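Local coordinates for A49 (Vaccinia virus, PDB 4D5R), which binds the host protein BTRC and thereby diminishes ubiquitination of the inhibitor NFKBIA, so that p65 stays in the cytoplasm and NF-kappa-B-dependent genes are not expressed, at residues Thr11-Ile16 with Asp55-Ile60; Gln18-Lys23 with Glu137-Leu142; Met88-Asp93 with Ile129-Val134. All blocks are in the same frame, centred on the assembly; numbering follows the deposited sequence.

All three contacts are helix or turn packing inside one all-helical chain, consistent with the Bcl-2-like fold, and none involves a ligand. Contacts 1 and 2 share helix 9-23: its earlier half meets helix 49-61 and its last turns meet helix 132-151, with contact centres 12 Å apart. Contact 3 returns to helix 132-151 at its very start, where the turn M88-D93 lies against residues I129-V134. Contacts 2 and 3 have centres 15 Å apart and touch lightly, N138 ND2 packing 3.9 Å from D93 O. Contacts 1 and 3 are separate, their nearest atoms about 13 Å apart.

Contact 1 of 3, residues Thr11-Ile16 with Asp55-Ile60; sequences TELASI and DTVYTI
With chi1 at -161°, L13 swings CG away from its backbone N and carries both methyls across to helix 49-61, while I60 keeps CG1 anti to its carbonyl carbon and extends onward (chi2 168°) to present CD1. The two side chains meet methyl to methyl at an oblique angle, L13 CD2 lying 3.9 Å from I60 CD1. The other branch, L13 CD1, sits 4.1 Å from V57 CG2 and 4.1 Å from T56 CG2. L13 and T56 point in opposite senses, each passing alongside the other. In this bundle of helices, consistent with a Bcl-2-like fold, the contact joins helix 9-23 to helix 49-61; the short segments run antiparallel at 157°, their axes 10.8 Å apart, and no hydrogen bond crosses between them. Close by, F53 and I146 also pack on L13, and I103 of helix 95-109 covers V57. T56 divides its two branches: CG2 goes to the apolar side, and OG1 is hydrogen-bonded to Y5 and to the carbonyl of S52. At the margin, the aliphatic part of E12 lies beside T56, CG coming within 4.3 Å of T56 CG2.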
# COMPACT_ATOMS: atom_id res chain seq x y z
N THR A 11 3.70 6.81 -17.65
CA THR A 11 3.54 8.23 -17.37
C THR A 11 2.81 8.45 -16.06
O THR A 11 3.10 9.41 -15.32
CB THR A 11 2.72 8.90 -18.47
OG1 THR A 11 3.39 8.66 -19.71
CG2 THR A 11 2.58 10.39 -18.24
N GLU A 12 1.85 7.59 -15.82
CA GLU A 12 1.02 7.73 -14.63
C GLU A 12 1.80 7.55 -13.30
O GLU A 12 1.65 8.31 -12.35
CB GLU A 12 -0.12 6.74 -14.71
CG GLU A 12 -1.10 6.87 -13.56
CD GLU A 12 -1.82 8.19 -13.54
OE1 GLU A 12 -1.77 8.89 -14.59
OE2 GLU A 12 -2.46 8.49 -12.49
N LEU A 13 2.66 6.56 -13.26
CA LEU A 13 3.39 6.26 -12.05
C LEU A 13 4.50 7.29 -11.82
O LEU A 13 4.72 7.74 -10.72
CB LEU A 13 3.91 4.86 -12.18
CG LEU A 13 4.29 4.21 -10.88
CD1 LEU A 13 3.18 4.19 -9.85
CD2 LEU A 13 4.74 2.81 -11.23
N ALA A 14 5.14 7.73 -12.89
CA ALA A 14 6.01 8.89 -12.82
C ALA A 14 5.27 10.14 -12.29
O ALA A 14 5.78 10.81 -11.39
CB ALA A 14 6.58 9.19 -14.19
N SER A 15 4.11 10.48 -12.85
CA SER A 15 3.41 11.71 -12.43
C SER A 15 2.94 11.65 -11.03
O SER A 15 3.07 12.59 -10.27
CB SER A 15 2.22 12.04 -13.31
OG SER A 15 2.61 12.18 -14.68
N ILE A 16 2.37 10.53 -10.64
CA ILE A 16 1.86 10.45 -9.25
C ILE A 16 3.00 10.44 -8.22
O ILE A 16 2.85 11.04 -7.15
CB ILE A 16 0.88 9.27 -9.08
CG1 ILE A 16 -0.01 9.47 -7.82
CG2 ILE A 16 1.61 7.94 -8.98
CD1 ILE A 16 -1.05 10.59 -7.96
N ASP A 55 -2.90 2.70 -4.93
CA ASP A 55 -3.93 2.21 -5.78
C ASP A 55 -3.41 1.83 -7.19
O ASP A 55 -3.68 0.76 -7.73
CB ASP A 55 -5.01 3.26 -5.90
CG ASP A 55 -6.16 2.77 -6.71
OD1 ASP A 55 -7.03 2.10 -6.10
OD2 ASP A 55 -6.20 3.05 -7.91
N THR A 56 -2.66 2.74 -7.78
CA THR A 56 -2.10 2.50 -9.09
C THR A 56 -1.18 1.32 -9.08
O THR A 56 -1.33 0.43 -9.94
CB THR A 56 -1.47 3.79 -9.62
OG1 THR A 56 -2.55 4.72 -9.85
CG2 THR A 56 -0.70 3.53 -10.93
N VAL A 57 -0.34 1.21 -8.06
CA VAL A 57 0.57 0.07 -7.92
C VAL A 57 -0.23 -1.24 -7.82
O VAL A 57 0.12 -2.24 -8.45
CB VAL A 57 1.56 0.22 -6.74
CG1 VAL A 57 2.38 -1.03 -6.54
CG2 VAL A 57 2.55 1.35 -7.00
N TYR A 58 -1.27 -1.23 -7.00
CA TYR A 58 -2.17 -2.39 -6.83
C TYR A 58 -2.71 -2.88 -8.16
O TYR A 58 -2.76 -4.07 -8.41
CB TYR A 58 -3.35 -1.99 -5.94
CG TYR A 58 -4.24 -3.13 -5.50
CD1 TYR A 58 -3.90 -3.91 -4.42
CD2 TYR A 58 -5.42 -3.42 -6.16
CE1 TYR A 58 -4.72 -4.96 -4.00
CE2 TYR A 58 -6.24 -4.46 -5.76
CZ TYR A 58 -5.88 -5.22 -4.67
OH TYR A 58 -6.69 -6.27 -4.23
N THR A 59 -3.18 -1.95 -8.96
CA THR A 59 -3.76 -2.24 -10.27
C THR A 59 -2.71 -2.81 -11.20
O THR A 59 -2.97 -3.75 -11.92
CB THR A 59 -4.31 -0.96 -10.91
OG1 THR A 59 -5.42 -0.48 -10.13
CG2 THR A 59 -4.74 -1.21 -12.35
N ILE A 60 -1.53 -2.19 -11.22
CA ILE A 60 -0.44 -2.65 -12.08
C ILE A 60 -0.09 -4.08 -11.75
O ILE A 60 0.06 -4.92 -12.63
CB ILE A 60 0.81 -1.79 -11.86
CG1 ILE A 60 0.59 -0.41 -12.45
CG2 ILE A 60 2.04 -2.47 -12.43
CD1 ILE A 60 1.66 0.56 -12.02

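Contact 2 of 3, residues Gln18-Lys23 with Glu137-Leu142; sequences QLVIAK and ENILQL
The backbone O of Q18 accepts the N-H of A22 at 2.9 Å, a routine helical bond, while the amide end of the same Q18 crosses to L140 on the neighbouring helix. Here the last turns of helix 9-23 run against helix 132-151 in the manner of an antiparallel helix pair, consistent with a Bcl-2-like bundle; the axes of the short segments are 9.4 Å apart and inclined at 169°. Q18 starts out pointing away from its partner, but the bend at chi2 (-74°) brings NE2 round to within 3.9 Å of L140 CD2. The two side chains cross at about a right angle, and the approach is one of packing, an amide nitrogen beside a methyl. The same methyl also lies near the backbone, 4.1 Å from Q18 N.

V20 and I139 are buried; I21 lies at the edge beside them. I139 sends CG1 one way and CG2 the other: CG1 lies obliquely against V20, 3.9 Å from V20 CG1, whereas CG2 meets I21. I21 and I139 run in opposing senses, so that the tip of I21 reaches the CG2 branch of I139. Outside the pair, F53 touches I139 and P49 packs on V20, so helix 49-61 backs this side of the interface. Q18 and L140 sit at the other, more exposed margin. Helix 132-151 is kinked here: the N-H groups of L140 and Q141 lack the usual bond back along the helix, and the regular pattern resumes when L142 N reaches N138 O. The closest approach is methyl on methyl, with I21 CD1 3.8 Å from I139 CG2.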
# COMPACT_ATOMS: atom_id res chain seq x y z
N GLN A 18 5.87 12.08 -8.52
CA GLN A 18 6.18 13.58 -8.41
C GLN A 18 5.17 14.34 -7.54
O GLN A 18 5.55 15.07 -6.65
CB GLN A 18 6.23 14.25 -9.76
CG GLN A 18 7.30 13.68 -10.65
CD GLN A 18 8.70 14.09 -10.26
OE1 GLN A 18 8.92 15.09 -9.56
NE2 GLN A 18 9.66 13.31 -10.72
N LEU A 19 3.88 14.07 -7.71
CA LEU A 19 2.88 14.64 -6.79
C LEU A 19 3.05 14.26 -5.33
O LEU A 19 2.83 15.09 -4.41
CB LEU A 19 1.45 14.25 -7.25
CG LEU A 19 0.31 15.06 -6.62
CD1 LEU A 19 0.46 16.53 -6.95
CD2 LEU A 19 -1.07 14.57 -7.06
N VAL A 20 3.37 12.98 -5.09
CA VAL A 20 3.63 12.52 -3.73
C VAL A 20 4.72 13.41 -3.11
O VAL A 20 4.54 13.95 -2.05
CB VAL A 20 4.02 10.99 -3.62
CG1 VAL A 20 4.55 10.63 -2.24
CG2 VAL A 20 2.85 10.05 -3.95
N ILE A 21 5.84 13.54 -3.79
CA ILE A 21 7.00 14.24 -3.20
C ILE A 21 6.64 15.72 -3.07
O ILE A 21 6.97 16.34 -2.05
CB ILE A 21 8.32 13.89 -3.95
CG1 ILE A 21 9.52 14.12 -3.04
CG2 ILE A 21 8.40 14.63 -5.25
CD1 ILE A 21 9.74 12.95 -2.06
N ALA A 22 5.86 16.23 -4.02
CA ALA A 22 5.36 17.61 -3.98
C ALA A 22 4.38 17.91 -2.83
O ALA A 22 4.43 19.01 -2.24
CB ALA A 22 4.78 18.02 -5.33
N LYS A 23 3.64 16.93 -2.37
CA LYS A 23 2.54 17.22 -1.40
C LYS A 23 2.72 16.55 -0.03
O LYS A 23 1.94 16.80 0.91
CB LYS A 23 1.24 16.70 -2.00
CG LYS A 23 0.78 17.43 -3.23
CD LYS A 23 0.26 18.81 -2.86
CE LYS A 23 -0.17 19.57 -4.10
NZ LYS A 23 -0.75 20.88 -3.71
N GLU A 137 12.35 9.84 0.96
CA GLU A 137 13.68 9.38 0.60
C GLU A 137 13.71 8.41 -0.60
O GLU A 137 14.69 8.41 -1.36
CB GLU A 137 14.41 8.77 1.82
CG GLU A 137 15.92 8.51 1.62
CD GLU A 137 16.70 8.36 2.91
OE1 GLU A 137 16.13 8.47 4.03
OE2 GLU A 137 17.94 8.19 2.86
N ASN A 138 12.62 7.70 -0.85
CA ASN A 138 12.64 6.57 -1.79
C ASN A 138 11.53 6.50 -2.84
O ASN A 138 11.59 5.60 -3.69
CB ASN A 138 12.56 5.26 -0.94
CG ASN A 138 13.77 5.10 -0.04
OD1 ASN A 138 14.88 4.86 -0.52
ND2 ASN A 138 13.58 5.28 1.27
N ILE A 139 10.53 7.40 -2.80
CA ILE A 139 9.34 7.26 -3.65
C ILE A 139 9.76 7.35 -5.14
O ILE A 139 9.31 6.55 -5.98
CB ILE A 139 8.21 8.27 -3.27
CG1 ILE A 139 6.92 8.08 -4.07
CG2 ILE A 139 8.54 9.70 -3.53
CD1 ILE A 139 6.10 6.94 -3.69
N LEU A 140 10.65 8.31 -5.49
CA LEU A 140 11.02 8.43 -6.87
C LEU A 140 11.74 7.20 -7.39
O LEU A 140 11.42 6.73 -8.52
CB LEU A 140 11.87 9.72 -7.15
CG LEU A 140 11.12 11.03 -6.85
CD1 LEU A 140 11.99 12.24 -7.33
CD2 LEU A 140 9.71 11.11 -7.46
N GLN A 141 12.72 6.71 -6.65
CA GLN A 141 13.42 5.49 -7.06
C GLN A 141 12.50 4.25 -7.19
O GLN A 141 12.66 3.44 -8.10
CB GLN A 141 14.53 5.14 -6.08
CG GLN A 141 15.45 3.98 -6.52
CD GLN A 141 16.13 4.19 -7.90
OE1 GLN A 141 16.83 5.18 -8.13
NE2 GLN A 141 15.92 3.25 -8.83
N LEU A 142 11.63 4.08 -6.20
CA LEU A 142 10.68 2.99 -6.19
C LEU A 142 9.79 3.03 -7.43
O LEU A 142 9.67 2.02 -8.12
CB LEU A 142 9.82 3.04 -4.97
CG LEU A 142 8.81 1.89 -4.92
CD1 LEU A 142 9.56 0.55 -5.00
CD2 LEU A 142 7.93 1.99 -3.69

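Contact 3 of 3, residues Met88-Asp93 with Ile129-Val134; sequences MSFYKD and IDIKQV
In this helical bundle the loop after helix 76-88 packs against the residues leading into helix 132-151 and against its first turn; F90 and I129 meet most extensively, beside I131 and V134, and the junction is largely hydrophobic. I129 reaches F90 with two branches that differ in role. CG2 presses on the root of the side chain, 3.6 Å from F90 CB, and CD1 makes an off-centre CH-pi contact, 4.2 Å from the centroid of the F90 ring and 30° off its normal. With chi1 at 70°, CG1 of I129 stands between backbone N and carbonyl carbon, and the extended chi2 then carries CD1 out to the ring. CG2 of I129 also comes obliquely to the Y91 ring, 4.3 Å from Y91 CE1.

Elsewhere methyls meet backbone. I131 CG2 lies 3.4 Å from F90 O, and the two branches of V134 meet successive parts of the backbone, CG1 at D93 C (3.6 Å) and CG2 at the preceding carbonyl. I98 of helix 95-109 covers F90, I131 and V134 together, and the F87 ring packs edge-to-face on F90.

An Asx turn precedes helix 132-151: K132 N donates to D130 OD1, a long 3.3 Å bond, on the anti side of the carboxylate and 33° out of its plane. I131 occupies the N-cap position. A water accepts from D130 N; its very short approach to F90 O makes a bridge between the segments doubtful. The tightest methyl-to-carbonyl touch at V134 is CG2 on K92 O, at 3.4 Å.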
# COMPACT_ATOMS: atom_id res chain seq x y z
N MET A 88 6.49 -5.01 10.58
CA MET A 88 7.80 -4.40 11.01
C MET A 88 8.39 -3.54 9.95
O MET A 88 9.10 -2.58 10.28
CB MET A 88 8.79 -5.45 11.41
CG MET A 88 8.32 -6.37 12.54
SD MET A 88 7.39 -5.51 13.89
CE MET A 88 6.81 -6.94 14.80
N SER A 89 8.03 -3.80 8.69
CA SER A 89 8.42 -2.90 7.58
C SER A 89 8.07 -1.47 7.90
O SER A 89 8.82 -0.57 7.58
CB SER A 89 7.68 -3.29 6.28
OG SER A 89 8.11 -4.58 5.85
N PHE A 90 6.94 -1.23 8.58
CA PHE A 90 6.52 0.16 8.85
C PHE A 90 7.49 0.91 9.78
O PHE A 90 7.47 2.14 9.85
CB PHE A 90 5.15 0.25 9.53
CG PHE A 90 4.01 -0.18 8.66
CD1 PHE A 90 3.84 0.35 7.41
CD2 PHE A 90 3.14 -1.16 9.07
CE1 PHE A 90 2.82 -0.08 6.60
CE2 PHE A 90 2.10 -1.56 8.30
CZ PHE A 90 1.91 -1.03 7.08
N TYR A 91 8.33 0.16 10.48
CA TYR A 91 9.30 0.78 11.39
C TYR A 91 10.67 0.93 10.76
O TYR A 91 11.56 1.53 11.39
CB TYR A 91 9.50 -0.06 12.65
CG TYR A 91 8.18 -0.36 13.38
CD1 TYR A 91 7.24 0.65 13.58
CD2 TYR A 91 7.94 -1.60 13.97
CE1 TYR A 91 6.05 0.44 14.28
CE2 TYR A 91 6.77 -1.82 14.68
CZ TYR A 91 5.80 -0.83 14.82
OH TYR A 91 4.61 -1.05 15.58
N LYS A 92 10.85 0.38 9.58
CA LYS A 92 12.19 0.28 8.96
C LYS A 92 12.32 1.23 7.78
O LYS A 92 11.42 2.06 7.59
CB LYS A 92 12.47 -1.14 8.57
CG LYS A 92 12.55 -2.05 9.78
CD LYS A 92 13.18 -3.38 9.39
CE LYS A 92 14.69 -3.24 9.54
NZ LYS A 92 15.33 -4.51 9.14
N ASP A 93 13.43 1.15 7.05
CA ASP A 93 13.81 2.14 6.06
C ASP A 93 13.69 1.71 4.62
O ASP A 93 14.32 2.35 3.76
CB ASP A 93 15.29 2.59 6.26
CG ASP A 93 15.54 3.27 7.57
OD1 ASP A 93 14.57 3.81 8.19
OD2 ASP A 93 16.74 3.31 7.98
N ILE A 129 2.30 4.68 13.31
CA ILE A 129 3.54 4.58 12.51
C ILE A 129 4.00 5.98 12.08
O ILE A 129 3.25 6.97 12.22
CB ILE A 129 3.41 3.61 11.30
CG1 ILE A 129 2.49 4.21 10.25
CG2 ILE A 129 3.06 2.21 11.76
CD1 ILE A 129 2.39 3.36 9.02
N ASP A 130 5.20 6.05 11.52
CA ASP A 130 5.60 7.30 10.89
C ASP A 130 6.56 7.04 9.74
O ASP A 130 7.76 6.81 9.93
CB ASP A 130 6.24 8.25 11.86
CG ASP A 130 6.61 9.61 11.15
OD1 ASP A 130 6.29 9.91 9.89
OD2 ASP A 130 7.23 10.35 11.90
N ILE A 131 6.00 7.00 8.56
CA ILE A 131 6.74 6.60 7.37
C ILE A 131 7.04 7.76 6.40
O ILE A 131 7.50 7.50 5.31
CB ILE A 131 6.06 5.42 6.67
CG1 ILE A 131 4.65 5.81 6.20
CG2 ILE A 131 6.05 4.26 7.63
CD1 ILE A 131 4.00 4.84 5.28
N LYS A 132 6.82 9.02 6.79
CA LYS A 132 7.05 10.15 5.84
C LYS A 132 8.46 10.19 5.35
O LYS A 132 8.66 10.49 4.21
CB LYS A 132 6.54 11.51 6.38
CG LYS A 132 4.98 11.47 6.40
CD LYS A 132 4.30 12.59 7.13
CE LYS A 132 4.36 13.84 6.34
NZ LYS A 132 3.76 14.94 7.11
N GLN A 133 9.46 9.92 6.21
CA GLN A 133 10.87 10.06 5.79
C GLN A 133 11.18 8.98 4.75
O GLN A 133 11.78 9.27 3.75
CB GLN A 133 11.86 10.03 6.99
CG GLN A 133 13.36 10.01 6.57
CD GLN A 133 13.79 11.11 5.57
OE1 GLN A 133 13.17 12.17 5.48
NE2 GLN A 133 14.88 10.84 4.81
N VAL A 134 10.66 7.76 4.96
CA VAL A 134 10.95 6.61 4.09
C VAL A 134 10.27 6.86 2.76
O VAL A 134 10.81 6.44 1.71
CB VAL A 134 10.59 5.23 4.75
CG1 VAL A 134 11.03 4.04 3.92
CG2 VAL A 134 11.31 5.10 6.08
O HOH W 1 7.17 3.70 11.71